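Local coordinates for protein restriction endonuclease (Mycobacterium sp., PDB 4F0Q) that cleaves DNA that carries methylated cytosine, working as a tetrameric, modification-dependent restriction endonuclease with magnesium bound in its nuclease domain, at residues G116-K119 and L125-E128; R140-T145 and L151-L156; L51-G56 and D226-A231. All blocks are in the same frame, centred on the assembly; numbering follows the deposited sequence.

Contact 1. Residues G116-K119 and L125-E128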
# COMPACT_ATOMS: atom_id res chain seq x y z
N GLY A 116 -23.03 7.98 -19.89
CA GLY A 116 -24.22 8.72 -20.27
C GLY A 116 -24.75 8.44 -21.66
O GLY A 116 -24.35 7.48 -22.31
N ASP A 117 -25.66 9.29 -22.12
CA ASP A 117 -26.33 9.08 -23.41
C ASP A 117 -25.90 10.09 -24.47
O ASP A 117 -26.59 10.27 -25.48
CB ASP A 117 -27.85 9.13 -23.23
CG ASP A 117 -28.37 10.52 -22.93
OD1 ASP A 117 -27.66 11.29 -22.24
OD2 ASP A 117 -29.48 10.85 -23.39
N HIS A 118 -24.77 10.75 -24.25
CA HIS A 118 -24.23 11.67 -25.24
C HIS A 118 -23.80 10.89 -26.48
O HIS A 118 -23.18 9.83 -26.37
CB HIS A 118 -23.05 12.45 -24.67
CG HIS A 118 -22.67 13.66 -25.47
ND1 HIS A 118 -22.98 14.94 -25.07
CD2 HIS A 118 -22.02 13.78 -26.65
CE1 HIS A 118 -22.52 15.80 -25.96
NE2 HIS A 118 -21.93 15.12 -26.93
N LYS A 119 -24.14 11.41 -27.65
CA LYS A 119 -23.88 10.71 -28.90
C LYS A 119 -22.86 11.46 -29.76
O LYS A 119 -22.63 12.66 -29.55
CB LYS A 119 -25.18 10.51 -29.68
CG LYS A 119 -26.17 9.57 -29.00
CD LYS A 119 -27.35 9.26 -29.91
CE LYS A 119 -28.30 8.27 -29.25
NZ LYS A 119 -29.45 7.93 -30.14
N LEU A 125 -22.21 21.04 -25.49
CA LEU A 125 -21.59 20.44 -24.32
C LEU A 125 -22.57 19.54 -23.58
O LEU A 125 -23.78 19.77 -23.61
CB LEU A 125 -21.09 21.54 -23.37
CG LEU A 125 -20.05 22.51 -23.93
CD1 LEU A 125 -19.58 23.47 -22.86
CD2 LEU A 125 -18.88 21.75 -24.53
N PRO A 126 -22.05 18.49 -22.93
CA PRO A 126 -22.88 17.63 -22.08
C PRO A 126 -23.26 18.35 -20.79
O PRO A 126 -22.45 19.11 -20.26
CB PRO A 126 -21.95 16.45 -21.77
CG PRO A 126 -20.58 17.01 -21.89
CD PRO A 126 -20.66 18.01 -23.00
N GLY A 127 -24.47 18.12 -20.29
CA GLY A 127 -25.40 17.19 -20.92
C GLY A 127 -26.57 17.85 -21.60
O GLY A 127 -27.60 18.11 -20.97
N GLU A 128 -26.43 18.13 -22.89
CA GLU A 128 -27.51 18.69 -23.68
C GLU A 128 -28.58 17.63 -23.92
O GLU A 128 -29.75 17.94 -24.11
CB GLU A 128 -27.00 19.23 -25.01
CG GLU A 128 -28.01 20.09 -25.75
CD GLU A 128 -27.83 20.03 -27.26
OE1 GLU A 128 -27.29 19.02 -27.75
OE2 GLU A 128 -28.24 21.00 -27.94
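His118 lays its imidazole against Pro126, and this pair makes up most of the small contact between 116-119 and 125-128. The ring nitrogen ND1 lies 3.8 Å from Pro126 CB, while CE1 is 4.1 Å from Pro126 CD; the two rings are inclined to each other. With CG anti to the backbone N (chi1 -165°), the imidazole points from 116-119 toward the proline. At its edge, near the ring plane, CE1 comes within 4.4 Å of the backbone carbon C of Leu125. Both segments belong to the loop that joins strand 111-115 to helix 130-142 in the N-terminal, PUA-related part of the enzyme. Pro202 of strand 200-210 packs on both rings, and Asn132 of the helix also touches both, so that both rings are buried. The peptide bond between Pro126 and Gly127 is cis, a form rare where the second residue is not proline. On the loose side, Glu128 is exposed to solvent, its OE1 6.5 Å from His118 ND1 and not in contact with it. The side chain of Leu125 turns away from 116-119, and packs on Arg133 of the second subunit.

Contact 2. Residues R140-T145 and L151-L156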
# COMPACT_ATOMS: atom_id res chain seq x y z
N ARG A 140 -26.86 16.63 -8.56
CA ARG A 140 -27.02 17.78 -7.67
C ARG A 140 -27.56 17.36 -6.30
O ARG A 140 -27.19 17.93 -5.27
CB ARG A 140 -27.94 18.82 -8.32
CG ARG A 140 -28.40 19.93 -7.39
CD ARG A 140 -27.23 20.76 -6.87
NE ARG A 140 -27.68 21.80 -5.96
CZ ARG A 140 -27.81 21.64 -4.65
NH1 ARG A 140 -27.50 20.48 -4.08
NH2 ARG A 140 -28.24 22.65 -3.89
N LEU A 141 -28.43 16.35 -6.29
CA LEU A 141 -29.10 15.93 -5.06
C LEU A 141 -28.42 14.74 -4.37
O LEU A 141 -28.56 14.56 -3.16
CB LEU A 141 -30.57 15.61 -5.33
CG LEU A 141 -31.43 16.81 -5.74
CD1 LEU A 141 -32.85 16.37 -6.04
CD2 LEU A 141 -31.42 17.87 -4.65
N HIS A 142 -27.69 13.94 -5.13
CA HIS A 142 -26.94 12.82 -4.57
C HIS A 142 -25.70 13.32 -3.84
O HIS A 142 -25.06 12.58 -3.10
CB HIS A 142 -26.57 11.81 -5.66
CG HIS A 142 -27.70 10.92 -6.06
ND1 HIS A 142 -27.69 9.56 -5.84
CD2 HIS A 142 -28.88 11.20 -6.67
CE1 HIS A 142 -28.81 9.04 -6.30
NE2 HIS A 142 -29.55 10.01 -6.81
N ALA A 143 -25.38 14.59 -4.06
CA ALA A 143 -24.32 15.26 -3.32
C ALA A 143 -24.91 16.46 -2.59
O ALA A 143 -24.24 17.47 -2.40
CB ALA A 143 -23.20 15.69 -4.25
N GLY A 144 -26.17 16.33 -2.18
CA GLY A 144 -26.85 17.38 -1.45
C GLY A 144 -26.15 17.74 -0.16
O GLY A 144 -25.70 16.86 0.58
N THR A 145 -26.06 19.03 0.12
CA THR A 145 -25.30 19.52 1.27
C THR A 145 -26.07 19.39 2.58
O THR A 145 -25.51 19.59 3.66
CB THR A 145 -24.87 20.98 1.09
OG1 THR A 145 -26.03 21.81 0.95
CG2 THR A 145 -24.00 21.13 -0.15
N LEU A 151 -33.11 14.09 0.71
CA LEU A 151 -34.44 13.49 0.76
C LEU A 151 -35.09 13.51 -0.61
O LEU A 151 -35.93 12.67 -0.93
CB LEU A 151 -35.32 14.24 1.77
CG LEU A 151 -35.14 13.91 3.25
CD1 LEU A 151 -35.83 14.95 4.12
CD2 LEU A 151 -35.68 12.52 3.54
N LEU A 152 -34.70 14.49 -1.43
CA LEU A 152 -35.29 14.68 -2.75
C LEU A 152 -34.59 13.86 -3.82
O LEU A 152 -35.13 13.65 -4.91
CB LEU A 152 -35.24 16.16 -3.14
CG LEU A 152 -35.96 17.13 -2.20
CD1 LEU A 152 -35.68 18.57 -2.62
CD2 LEU A 152 -37.45 16.85 -2.20
N ALA A 153 -33.38 13.39 -3.52
CA ALA A 153 -32.56 12.66 -4.48
C ALA A 153 -33.24 11.39 -4.98
O ALA A 153 -33.57 10.50 -4.19
CB ALA A 153 -31.20 12.33 -3.87
N PRO A 154 -33.44 11.30 -6.30
CA PRO A 154 -34.06 10.13 -6.93
C PRO A 154 -33.12 8.93 -6.99
O PRO A 154 -32.04 9.02 -7.56
CB PRO A 154 -34.37 10.62 -8.35
CG PRO A 154 -33.37 11.69 -8.60
CD PRO A 154 -33.12 12.35 -7.28
N PRO A 155 -33.53 7.80 -6.38
CA PRO A 155 -32.75 6.56 -6.40
C PRO A 155 -32.51 6.06 -7.81
O PRO A 155 -33.41 6.14 -8.65
CB PRO A 155 -33.65 5.58 -5.64
CG PRO A 155 -34.51 6.44 -4.78
CD PRO A 155 -34.76 7.68 -5.57
N LEU A 156 -31.32 5.54 -8.07
CA LEU A 156 -31.00 4.98 -9.38
C LEU A 156 -31.19 3.47 -9.40
O LEU A 156 -30.29 2.71 -9.04
CB LEU A 156 -29.58 5.35 -9.81
CG LEU A 156 -29.41 6.61 -10.67
CD1 LEU A 156 -29.84 7.86 -9.91
CD2 LEU A 156 -27.98 6.74 -11.16
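His142 and Leu141, neighbours at the C-terminal end of helix 130-142, meet the loop 151-156 in two different ways, one polar and one apolar, where the chain returns after helix 147-150 to enter strand 156-166 of the large mixed sheet of the N-terminal part. The imidazole presents its edge to the loop: NE2 donates to Pro154 O at 2.8 Å, and the oxygen lies within 5° of the ring plane. Seen from the acceptor, the donor stands above the carbonyl plane, 46° out of it. Ala153 CB and Leu156 CD1 approach the same ring obliquely, the former 3.8 Å from CD2, while Ile183 and Ile184 of strand 175-193 also touch it, so that the polar bond sits in largely apolar surroundings. Leu141 points its CB at the methyl of Ala153, CB to CB 3.6 Å. Leu141 CG stands beside the backbone N and anti to the carbonyl carbon (chi1 -66°), and its CD1 branch reaches the loop, where the side chain crosses Leu152 at an angle. The tip, Leu141 CD1, rests 3.8 Å from Leu152 CB and 4.2 Å from Pro154 CD. The carbonyl oxygen of Leu141 also comes to 3.5 Å from Ala153 CB.

Contact 3. Residues L51-G56 and D226-A231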
# COMPACT_ATOMS: atom_id res chain seq x y z
N LEU A 51 -44.76 -4.65 -11.24
CA LEU A 51 -43.84 -4.50 -10.12
C LEU A 51 -43.49 -3.03 -9.88
O LEU A 51 -43.36 -2.59 -8.74
CB LEU A 51 -42.57 -5.31 -10.36
CG LEU A 51 -41.53 -5.34 -9.24
CD1 LEU A 51 -42.12 -5.91 -7.96
CD2 LEU A 51 -40.31 -6.15 -9.67
N THR A 52 -43.36 -2.27 -10.97
CA THR A 52 -42.97 -0.87 -10.88
C THR A 52 -44.17 0.06 -10.74
O THR A 52 -44.06 1.14 -10.15
CB THR A 52 -42.13 -0.43 -12.10
OG1 THR A 52 -42.88 -0.68 -13.30
CG2 THR A 52 -40.83 -1.21 -12.15
N SER A 53 -45.30 -0.35 -11.28
CA SER A 53 -46.51 0.47 -11.23
C SER A 53 -47.77 -0.38 -11.33
O SER A 53 -48.38 -0.46 -12.40
CB SER A 53 -46.50 1.50 -12.36
OG SER A 53 -47.67 2.31 -12.32
N PRO A 54 -48.16 -1.02 -10.22
CA PRO A 54 -49.33 -1.91 -10.20
C PRO A 54 -50.62 -1.19 -10.58
O PRO A 54 -50.76 -0.00 -10.30
CB PRO A 54 -49.39 -2.37 -8.73
CG PRO A 54 -48.65 -1.32 -7.97
CD PRO A 54 -47.56 -0.86 -8.89
N GLY A 55 -51.53 -1.91 -11.22
CA GLY A 55 -52.77 -1.33 -11.72
C GLY A 55 -53.66 -0.75 -10.65
O GLY A 55 -54.42 0.18 -10.90
N GLY A 56 -53.57 -1.30 -9.44
CA GLY A 56 -54.39 -0.84 -8.33
C GLY A 56 -53.94 0.50 -7.77
O GLY A 56 -54.59 1.07 -6.90
N ASP A 226 -44.35 5.35 -2.52
CA ASP A 226 -44.35 6.51 -1.63
C ASP A 226 -43.69 7.71 -2.30
O ASP A 226 -44.19 8.83 -2.21
CB ASP A 226 -43.65 6.18 -0.31
CG ASP A 226 -44.36 5.10 0.47
OD1 ASP A 226 -45.57 4.90 0.24
OD2 ASP A 226 -43.71 4.44 1.31
N ARG A 227 -42.56 7.48 -2.96
CA ARG A 227 -41.88 8.56 -3.67
C ARG A 227 -42.71 9.10 -4.84
O ARG A 227 -42.62 10.28 -5.18
CB ARG A 227 -40.49 8.13 -4.15
CG ARG A 227 -39.46 8.02 -3.04
CD ARG A 227 -38.04 7.99 -3.59
NE ARG A 227 -37.74 9.17 -4.40
CZ ARG A 227 -37.29 10.31 -3.91
NH1 ARG A 227 -37.08 10.45 -2.61
NH2 ARG A 227 -37.04 11.33 -4.72
N ARG A 228 -43.52 8.24 -5.44
CA ARG A 228 -44.41 8.65 -6.53
C ARG A 228 -45.73 9.19 -5.98
O ARG A 228 -46.55 9.72 -6.72
CB ARG A 228 -44.69 7.49 -7.48
CG ARG A 228 -43.49 7.02 -8.29
CD ARG A 228 -43.88 5.90 -9.23
NE ARG A 228 -44.74 6.36 -10.31
CZ ARG A 228 -45.44 5.55 -11.10
NH1 ARG A 228 -45.38 4.24 -10.93
NH2 ARG A 228 -46.21 6.06 -12.06
N ASN A 229 -45.92 9.05 -4.67
CA ASN A 229 -47.15 9.50 -4.03
C ASN A 229 -47.14 11.00 -3.78
O ASN A 229 -46.33 11.51 -3.01
CB ASN A 229 -47.36 8.75 -2.71
CG ASN A 229 -48.81 8.73 -2.27
OD1 ASN A 229 -49.58 9.64 -2.58
ND2 ASN A 229 -49.19 7.69 -1.54
N ALA A 230 -48.05 11.71 -4.45
CA ALA A 230 -48.12 13.16 -4.34
C ALA A 230 -48.67 13.62 -3.00
O ALA A 230 -48.49 14.77 -2.60
CB ALA A 230 -48.95 13.74 -5.48
N ALA A 231 -49.34 12.70 -2.30
CA ALA A 231 -49.93 13.01 -1.00
C ALA A 231 -48.88 12.99 0.11
O ALA A 231 -49.10 13.53 1.20
CB ALA A 231 -51.05 12.04 -0.68
O HOH W 1 -45.00 2.72 -8.37
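The backbones of 51-56 and 226-231 stay well apart, with the nearest CA atoms, those of Ser53 and Arg228, 9.7 Å from each other, just where the chain leaves helix 48-52 and close to the end of helix 222-227. One long side chain spans this gap. Arg228 points at the opposite segment and runs out from its own backbone with chi2 extended, then bends at chi3 (69°), which carries the guanidinium to Ser53. Its NH1 lies 3.3 Å from Ser53 CB, and the serine carbon meets the guanidinium at its edge, near the plane. Thr52 O also lies at this edge. A water bridges Thr52 O and Arg228: it donates to Thr52 O at 2.6 Å and accepts from Arg228 NH1 at 3.0 Å, so the carbonyl at the end of the first helix is tied to the arginine through solvent. The other terminal nitrogen, Arg228 NH2, is bonded to Pro60 O, which also receives a hydrogen bond from Ser53 OG. That shared carbonyl brings serine and arginine together from a third piece of chain, while Leu59 and Val62 touch the arginine. Thr52 OG1 is taken up locally by Tyr48 O of its own helix. Beyond Arg228, Asn229 turns its amide back on its own chain: OD1 accepts from Ala231 N at 3.1 Å, with an N-H...O angle of 155°. This bond closes an Asx turn near the end of helix 222-227. As a whole, the contact joins two helix ends through the arginine side chain and a water, in the N-terminal part of the enzyme, structural packing distant from the magnesium site of the PDDEXK nuclease domain.

From the N terminus, the chain first leaves helix 48-52 at 51-56, and contact 3 closes only at 226-231, after a long excursion through most of the large mixed sheet. Contacts 1 and 2 both fall within that excursion, one after the other: contact 1 shuts a short loop ahead of helix 130-142, and contact 2 shuts the turn through helix 147-150 that follows it. The two thus flank one helix and both touch the second subunit, yet do not meet, their nearest atoms being about 10 Å apart. Contacts 2 and 3 do touch, since Arg227 of 226-231 probably hydrogen-bonds the carbonyls of Leu151 and Leu152, linking helix 222-227 to the loop entering strand 156-166.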